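Local coordinates for SusD-like carbohydrate binding protein (Bacteroides vulgatus, PDB 3LEW) that probably binds carbohydrate at the cell surface as an outer-membrane protein of the SusD family, consistent with a part in nutrient uptake, at residues A[30-35]-A[256-260]; A[100-105]-A[116-120]. One frame throughout, in Å; residues are numbered along the deposited sequence. Where two conformers were deposited one is given.

Both contacts lie on the same side of the chain's centre, and helix 19-35 connects them. Its C-terminal end makes interaction 1 with strand 254-258 and the residues just after it; its beginning borders interaction 2, where A22 and V25 touch side chains of the hairpin formed by helices 81-103 and 111-135. The centres lie 20 Å apart and the nearest atoms about 8 Å. Along the chain, interaction 2 is nested inside the loop that interaction 1 closes. The closed end of a local helical hairpin is therefore paired with a long-range, buried junction that ties helix 19-35 to the two-stranded antiparallel sheet of 254-258 and 341-345.

Interaction 1: A[30-35]-A[256-260]; sequences WNYLME and WGHAQ
W256 meets W30 ring against ring, where the chain turns a corner within strand 254-258. CZ2 of W256 lies 3.5 Å from CZ3 of W30, and the planes are oblique at 35°, with CH2 of W30 above one face of the W256 indole near its rim. NE1 of W256 bonds to the carbonyl of H198, while F127 adds an edge-to-face partner.

Past G257, the hub is H258, which completes an aromatic cluster with both tryptophans. With its CG anti to the backbone N (chi1 179°), the imidazole extends into the angle between W30, M34 and E35. Selenomethionine M34 covers one face: its CB stands 3.4 Å from the ring centroid, almost on the ring normal, a CH-pi contact, and the bent chain brings CE against CB of H258, 3.5 Å away. On one nitrogen, ND1 of H258 takes a weak bond from NE1 of W30; on the other, NE2 donates to OE2 of E35 over 3.0 Å, a His-carboxylate hydrogen bond with the oxygen in the ring plane.

Beyond A259, the Q260 chain bends at chi2 (-77°), bringing its amide back to the same carboxylate. NE2 of Q260 gives one hydrogen to OE2 of E35 at 2.8 Å and another to O of A259 at 3.0 Å. H258 meets OE2 on the anti side and Q260 on the syn side, both from one face of the carboxylate. The backbone N of A267 also binds OE2, that of N266 bonds to OE1 of E35, and OG of S268 bonds to OE1 of Q260.

The contact thus joins helix 19-35 to the strand pairing with 341-345; at the helix's C-terminal end, which would itself give the carboxylate no help, these N-H donors probably offset the cost of burying it and fix the imidazole's rotation.

Interaction 2: A[100-105]-A[116-120]; sequences VLDNID and RIKGQ
I104 and I117 join V100 in the apolar part of the contact: CG2 of I117 receives CD1 of I104 at 3.7 Å and CG1 of V100 at 4.0 Å. The I104 branch reaches it because CG1 is trans to the backbone N (chi1 -170°), while CG2 turns toward K118, 3.9 Å from that residue's CB. L101 works with the lysine's hydrocarbon chain, its CD2 lying 3.6 Å from CG of K118, with the two side chains at about a right angle.

This is the closed, connecting end of a helical hairpin, formed by the last turns of helix 81-103 and the early part of helix 111-135. V25 and A22 of helix 19-35 touch V100 and I104, adding a third helix to the packing. Cutting I104 back to an alanine would probably open a gap beside CG2 of I117 and leave the K118 methylenes less firmly flanked.

Between the segments the charged pair is loose: K118 runs fully extended to bring NZ within 4.0 Å of OD2 of D105, opposite charges beyond salt-bridge range. Inside helix 111-135, NH1 of R116 donates to OE1 of Q120 at 2.9 Å, and the same nitrogen forms a salt bridge with E23.

Interaction 1: A[30-35]-A[256-260]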
ATOM      1  N   TRP A  30       3.549  16.726  -2.156  1.00 15.47           N
ATOM      2  CA  TRP A  30       4.137  15.427  -1.787  1.00 15.63           C
ATOM      3  C   TRP A  30       4.293  15.352  -0.261  1.00 15.87           C
ATOM      4  O   TRP A  30       3.881  14.373   0.392  1.00 14.24           O
ATOM      5  CB  TRP A  30       5.503  15.229  -2.469  1.00 16.29           C
ATOM      6  CG  TRP A  30       6.121  13.924  -2.024  1.00 15.27           C
ATOM      7  CD1 TRP A  30       7.097  13.759  -1.108  1.00 16.37           C
ATOM      8  CD2 TRP A  30       5.698  12.628  -2.419  1.00 13.33           C
ATOM      9  NE1 TRP A  30       7.361  12.419  -0.922  1.00 16.98           N
ATOM     10  CE2 TRP A  30       6.514  11.692  -1.718  1.00 15.21           C
ATOM     11  CE3 TRP A  30       4.722  12.149  -3.315  1.00 16.00           C
ATOM     12  CZ2 TRP A  30       6.382  10.303  -1.896  1.00 16.98           C
ATOM     13  CZ3 TRP A  30       4.588  10.782  -3.486  1.00 15.43           C
ATOM     14  CH2 TRP A  30       5.423   9.869  -2.767  1.00 16.82           C
ATOM     15  N   ASN A  31       4.907  16.386   0.315  1.00 15.71           N
ATOM     16  CA  ASN A  31       5.085  16.503   1.767  0.50 16.28           C
ATOM     17  C   ASN A  31       3.734  16.361   2.489  1.00 16.00           C
ATOM     18  O   ASN A  31       3.590  15.643   3.471  1.00 15.79           O
ATOM     19  CB  ASN A  31       5.715  17.854   2.127  0.50 16.57           C
ATOM     20  CG  ASN A  31       6.332  17.860   3.513  0.50 19.98           C
ATOM     21  OD1 ASN A  31       7.402  17.282   3.726  0.50 24.88           O
ATOM     22  ND2 ASN A  31       5.677  18.522   4.455  0.50 22.54           N
ATOM     23  N   TYR A  32       2.735  17.093   1.997  1.00 15.21           N
ATOM     24  CA  TYR A  32       1.419  17.024   2.629  1.00 14.07           C
ATOM     25  C   TYR A  32       0.855  15.609   2.598  1.00 13.11           C
ATOM     26  O   TYR A  32       0.285  15.156   3.607  1.00 13.99           O
ATOM     27  CB  TYR A  32       0.439  17.997   1.917  1.00 13.88           C
ATOM     28  CG  TYR A  32      -0.865  18.174   2.620  1.00 13.03           C
ATOM     29  CD1 TYR A  32      -0.963  18.983   3.743  1.00 16.31           C
ATOM     30  CD2 TYR A  32      -2.019  17.587   2.151  1.00 16.09           C
ATOM     31  CE1 TYR A  32      -2.182  19.141   4.413  1.00 18.79           C
ATOM     32  CE2 TYR A  32      -3.223  17.749   2.820  1.00 17.24           C
ATOM     33  CZ  TYR A  32      -3.288  18.526   3.946  1.00 18.98           C
ATOM     34  OH  TYR A  32      -4.516  18.688   4.584  1.00 21.90           O
ATOM     35  N   LEU A  33       1.005  14.910   1.455  1.00 12.56           N
ATOM     36  CA  LEU A  33       0.508  13.554   1.297  1.00 12.11           C
ATOM     37  C   LEU A  33       1.133  12.624   2.322  1.00 13.49           C
ATOM     38  O   LEU A  33       0.445  11.805   2.897  1.00 14.27           O
ATOM     39  CB  LEU A  33       0.832  13.048  -0.096  1.00 12.74           C
ATOM     40  CG  LEU A  33       0.439  11.663  -0.447  1.00 13.74           C
ATOM     41  CD1 LEU A  33      -1.082  11.484  -0.311  1.00 15.59           C
ATOM     42  CD2 LEU A  33       0.907  11.281  -1.903  1.00 15.64           C
HETATM   43  N   MSE A  34       2.441  12.781   2.494  1.00 12.91           N
HETATM   44  CA  MSE A  34       3.233  11.845   3.333  1.00 13.68           C
HETATM   45  C   MSE A  34       3.288  12.142   4.799  1.00 14.14           C
HETATM   46  O   MSE A  34       3.375  11.185   5.653  1.00 14.46           O
HETATM   47  CB  MSE A  34       4.636  11.702   2.755  1.00 15.90           C
HETATM   48  CG  MSE A  34       4.696  11.118   1.362  1.00 16.20           C
HETATM   49 SE   MSE A  34       4.007   9.255   1.294  0.75 18.07          SE
HETATM   50  CE  MSE A  34       4.851   8.384   2.707  1.00 23.61           C
ATOM     51  N   GLU A  35       3.196  13.412   5.150  1.00 13.52           N
ATOM     52  CA  GLU A  35       3.498  13.875   6.505  1.00 14.63           C
ATOM     53  C   GLU A  35       2.309  14.282   7.364  1.00 15.07           C
ATOM     54  O   GLU A  35       2.485  14.502   8.575  1.00 14.36           O
ATOM     55  CB  GLU A  35       4.456  15.065   6.443  1.00 15.31           C
ATOM     56  CG  GLU A  35       5.854  14.744   6.001  1.00 14.45           C
ATOM     57  CD  GLU A  35       6.666  14.012   7.093  1.00 15.74           C
ATOM     58  OE1 GLU A  35       6.964  14.620   8.148  1.00 19.24           O
ATOM     59  OE2 GLU A  35       6.981  12.834   6.906  1.00 18.72           O
ATOM     60  N   TRP A 256      10.620   3.560  -5.023  1.00 13.73           N
ATOM     61  CA  TRP A 256       9.937   4.748  -4.581  1.00 13.41           C
ATOM     62  C   TRP A 256       9.734   4.674  -3.097  1.00 13.65           C
ATOM     63  O   TRP A 256       9.272   3.642  -2.570  1.00 13.50           O
ATOM     64  CB  TRP A 256       8.568   4.824  -5.282  1.00 13.95           C
ATOM     65  CG  TRP A 256       7.911   6.165  -5.390  1.00 14.50           C
ATOM     66  CD1 TRP A 256       8.513   7.396  -5.460  1.00 17.64           C
ATOM     67  CD2 TRP A 256       6.522   6.401  -5.642  1.00 15.71           C
ATOM     68  NE1 TRP A 256       7.582   8.378  -5.690  1.00 14.72           N
ATOM     69  CE2 TRP A 256       6.347   7.800  -5.765  1.00 14.90           C
ATOM     70  CE3 TRP A 256       5.395   5.575  -5.714  1.00 18.01           C
ATOM     71  CZ2 TRP A 256       5.087   8.385  -5.978  1.00 18.20           C
ATOM     72  CZ3 TRP A 256       4.174   6.165  -5.904  1.00 17.86           C
ATOM     73  CH2 TRP A 256       4.030   7.549  -6.026  1.00 18.46           C
ATOM     74  N   GLY A 257      10.046   5.764  -2.422  1.00 14.34           N
ATOM     75  CA  GLY A 257       9.860   5.821  -1.008  1.00 13.32           C
ATOM     76  C   GLY A 257      10.054   7.208  -0.434  1.00 14.68           C
ATOM     77  O   GLY A 257      10.567   8.115  -1.094  1.00 16.63           O
ATOM     78  N   HIS A 258       9.669   7.371   0.813  1.00 14.30           N
ATOM     79  CA  HIS A 258       9.678   8.682   1.491  1.00 14.00           C
ATOM     80  C   HIS A 258      10.726   8.696   2.622  1.00 14.90           C
ATOM     81  O   HIS A 258      10.608   7.963   3.611  1.00 15.03           O
ATOM     82  CB  HIS A 258       8.271   8.987   2.011  1.00 15.18           C
ATOM     83  CG  HIS A 258       8.127  10.284   2.734  1.00 16.89           C
ATOM     84  ND1 HIS A 258       8.374  11.499   2.143  1.00 17.58           N
ATOM     85  CD2 HIS A 258       7.717  10.554   3.999  1.00 17.79           C
ATOM     86  CE1 HIS A 258       8.148  12.463   3.027  1.00 16.30           C
ATOM     87  NE2 HIS A 258       7.733  11.918   4.152  1.00 16.91           N
ATOM     88  N   ALA A 259      11.743   9.526   2.485  1.00 14.72           N
ATOM     89  CA  ALA A 259      12.830   9.598   3.484  1.00 14.34           C
ATOM     90  C   ALA A 259      12.365  10.377   4.716  1.00 15.16           C
ATOM     91  O   ALA A 259      11.427  11.191   4.661  1.00 15.07           O
ATOM     92  CB  ALA A 259      14.071  10.278   2.901  1.00 15.39           C
ATOM     93  N   GLN A 260      13.051  10.106   5.818  1.00 13.89           N
ATOM     94  CA  GLN A 260      12.777  10.721   7.124  1.00 13.90           C
ATOM     95  C   GLN A 260      14.028  11.260   7.776  1.00 14.78           C
ATOM     96  O   GLN A 260      15.095  10.616   7.741  1.00 13.80           O
ATOM     97  CB  GLN A 260      12.094   9.690   8.006  1.00 12.90           C
ATOM     98  CG  GLN A 260      10.700   9.358   7.484  1.00 14.26           C
ATOM     99  CD  GLN A 260       9.730  10.425   7.816  1.00 13.80           C
ATOM    100  OE1 GLN A 260       9.350  10.514   8.980  1.00 14.12           O
ATOM    101  NE2 GLN A 260       9.280  11.236   6.814  1.00 13.24           N
TER

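Interaction 2: A[100-105]-A[116-120]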
ATOM      1  N   VAL A 100      -0.397  23.060 -10.569  1.00 14.07           N
ATOM      2  CA  VAL A 100       0.828  22.960 -11.360  1.00 15.42           C
ATOM      3  C   VAL A 100       0.519  22.819 -12.869  1.00 15.82           C
ATOM      4  O   VAL A 100       1.054  23.563 -13.708  1.00 16.09           O
ATOM      5  CB  VAL A 100       1.730  21.826 -10.842  1.00 15.81           C
ATOM      6  CG1 VAL A 100       2.859  21.480 -11.838  1.00 15.77           C
ATOM      7  CG2 VAL A 100       2.251  22.223  -9.449  1.00 15.48           C
ATOM      8  N   LEU A 101      -0.393  21.901 -13.187  1.00 15.96           N
ATOM      9  CA  LEU A 101      -0.790  21.650 -14.553  1.00 17.71           C
ATOM     10  C   LEU A 101      -1.437  22.879 -15.185  1.00 18.46           C
ATOM     11  O   LEU A 101      -1.252  23.089 -16.373  1.00 19.35           O
ATOM     12  CB  LEU A 101      -1.691  20.392 -14.632  1.00 17.28           C
ATOM     13  CG  LEU A 101      -0.960  19.085 -14.386  1.00 18.41           C
ATOM     14  CD1 LEU A 101      -1.983  17.901 -14.172  1.00 18.22           C
ATOM     15  CD2 LEU A 101       0.085  18.789 -15.515  1.00 17.80           C
ATOM     16  N   ASP A 102      -2.132  23.720 -14.409  1.00 19.85           N
ATOM     17  CA  ASP A 102      -2.784  24.930 -14.961  1.00 21.59           C
ATOM     18  C   ASP A 102      -1.781  26.044 -15.304  1.00 21.68           C
ATOM     19  O   ASP A 102      -2.114  26.942 -16.054  1.00 21.44           O
ATOM     20  CB  ASP A 102      -3.825  25.521 -13.994  1.00 22.21           C
ATOM     21  CG  ASP A 102      -5.093  24.654 -13.846  1.00 28.24           C
ATOM     22  OD1 ASP A 102      -5.329  23.708 -14.639  1.00 34.07           O
ATOM     23  OD2 ASP A 102      -5.855  24.901 -12.883  1.00 33.76           O
ATOM     24  N   ASN A 103      -0.581  25.983 -14.721  1.00 20.70           N
ATOM     25  CA  ASN A 103       0.411  27.040 -14.773  1.00 20.01           C
ATOM     26  C   ASN A 103       1.754  26.625 -15.428  1.00 19.28           C
ATOM     27  O   ASN A 103       2.549  27.495 -15.800  1.00 18.62           O
ATOM     28  CB  ASN A 103       0.702  27.521 -13.347  1.00 20.90           C
ATOM     29  CG  ASN A 103      -0.394  28.428 -12.769  1.00 23.90           C
ATOM     30  OD1 ASN A 103      -0.363  29.651 -12.968  1.00 30.18           O
ATOM     31  ND2 ASN A 103      -1.319  27.851 -11.999  1.00 25.04           N
ATOM     32  N   ILE A 104       1.999  25.332 -15.621  1.00 18.13           N
ATOM     33  CA  ILE A 104       3.351  24.873 -16.015  1.00 18.03           C
ATOM     34  C   ILE A 104       3.725  25.315 -17.435  1.00 19.01           C
ATOM     35  O   ILE A 104       4.888  25.622 -17.698  1.00 18.00           O
ATOM     36  CB  ILE A 104       3.537  23.334 -15.838  1.00 17.83           C
ATOM     37  CG1 ILE A 104       5.008  22.940 -16.028  1.00 16.41           C
ATOM     38  CG2 ILE A 104       2.622  22.539 -16.749  1.00 17.96           C
ATOM     39  CD1 ILE A 104       5.945  23.626 -15.035  1.00 16.11           C
ATOM     40  N   ASP A 105       2.747  25.401 -18.338  1.00 19.52           N
ATOM     41  CA  ASP A 105       3.070  25.788 -19.721  1.00 21.63           C
ATOM     42  C   ASP A 105       3.544  27.224 -19.821  1.00 20.98           C
ATOM     43  O   ASP A 105       4.277  27.574 -20.732  1.00 22.20           O
ATOM     44  CB  ASP A 105       1.912  25.504 -20.696  1.00 22.12           C
ATOM     45  CG  ASP A 105       1.667  24.020 -20.893  1.00 26.21           C
ATOM     46  OD1 ASP A 105       2.625  23.226 -20.899  1.00 34.82           O
ATOM     47  OD2 ASP A 105       0.503  23.619 -21.033  1.00 33.80           O
ATOM     48  N   ARG A 116       9.079  17.816 -17.934  1.00 14.85           N
ATOM     49  CA  ARG A 116       9.349  16.888 -16.846  1.00 14.29           C
ATOM     50  C   ARG A 116       8.483  17.179 -15.622  1.00 13.64           C
ATOM     51  O   ARG A 116       7.936  16.239 -15.014  1.00 13.93           O
ATOM     52  CB  ARG A 116      10.834  16.928 -16.506  1.00 14.84           C
ATOM     53  CG  ARG A 116      11.265  15.945 -15.453  1.00 16.15           C
ATOM     54  CD  ARG A 116      11.304  16.581 -14.077  1.00 17.58           C
ATOM     55  NE  ARG A 116      12.235  17.696 -14.001  1.00 18.68           N
ATOM     56  CZ  ARG A 116      12.353  18.507 -12.957  1.00 19.74           C
ATOM     57  NH1 ARG A 116      11.619  18.328 -11.862  1.00 18.65           N
ATOM     58  NH2 ARG A 116      13.237  19.499 -13.014  1.00 21.46           N
ATOM     59  N   ILE A 117       8.344  18.466 -15.279  1.00 13.40           N
ATOM     60  CA  ILE A 117       7.491  18.890 -14.170  1.00 12.65           C
ATOM     61  C   ILE A 117       5.998  18.573 -14.446  1.00 13.24           C
ATOM     62  O   ILE A 117       5.287  18.017 -13.578  1.00 11.80           O
ATOM     63  CB  ILE A 117       7.688  20.366 -13.813  1.00 10.96           C
ATOM     64  CG1 ILE A 117       9.111  20.580 -13.259  1.00 14.35           C
ATOM     65  CG2 ILE A 117       6.650  20.826 -12.753  1.00 12.62           C
ATOM     66  CD1 ILE A 117       9.520  22.005 -13.181  1.00 13.56           C
ATOM     67  N   LYS A 118       5.560  18.857 -15.671  1.00 13.23           N
ATOM     68  CA  LYS A 118       4.197  18.484 -16.085  1.00 13.49           C
ATOM     69  C   LYS A 118       3.977  16.980 -15.946  1.00 14.10           C
ATOM     70  O   LYS A 118       2.956  16.527 -15.397  1.00 13.46           O
ATOM     71  CB  LYS A 118       3.974  18.929 -17.518  1.00 13.65           C
ATOM     72  CG  LYS A 118       2.584  18.622 -18.078  1.00 15.77           C
ATOM     73  CD  LYS A 118       2.448  19.148 -19.472  1.00 17.38           C
ATOM     74  CE  LYS A 118       1.041  18.931 -19.972  1.00 22.77           C
ATOM     75  NZ  LYS A 118       0.782  19.628 -21.292  1.00 26.03           N
ATOM     76  N   GLY A 119       4.963  16.183 -16.375  1.00 14.19           N
ATOM     77  CA  GLY A 119       4.888  14.738 -16.231  1.00 15.17           C
ATOM     78  C   GLY A 119       4.807  14.263 -14.790  1.00 14.90           C
ATOM     79  O   GLY A 119       4.040  13.369 -14.447  1.00 13.62           O
ATOM     80  N   GLN A 120       5.595  14.894 -13.933  1.00 13.82           N
ATOM     81  CA  GLN A 120       5.590  14.541 -12.537  1.00 13.39           C
ATOM     82  C   GLN A 120       4.213  14.856 -11.854  1.00 13.01           C
ATOM     83  O   GLN A 120       3.731  14.080 -11.010  1.00 13.34           O
ATOM     84  CB  GLN A 120       6.751  15.205 -11.804  1.00 13.36           C
ATOM     85  CG  GLN A 120       8.125  14.583 -12.136  1.00 13.86           C
ATOM     86  CD  GLN A 120       9.286  15.319 -11.528  1.00 15.46           C
ATOM     87  OE1 GLN A 120       9.293  16.575 -11.454  1.00 15.56           O
ATOM     88  NE2 GLN A 120      10.328  14.551 -11.146  1.00 15.40           N
TER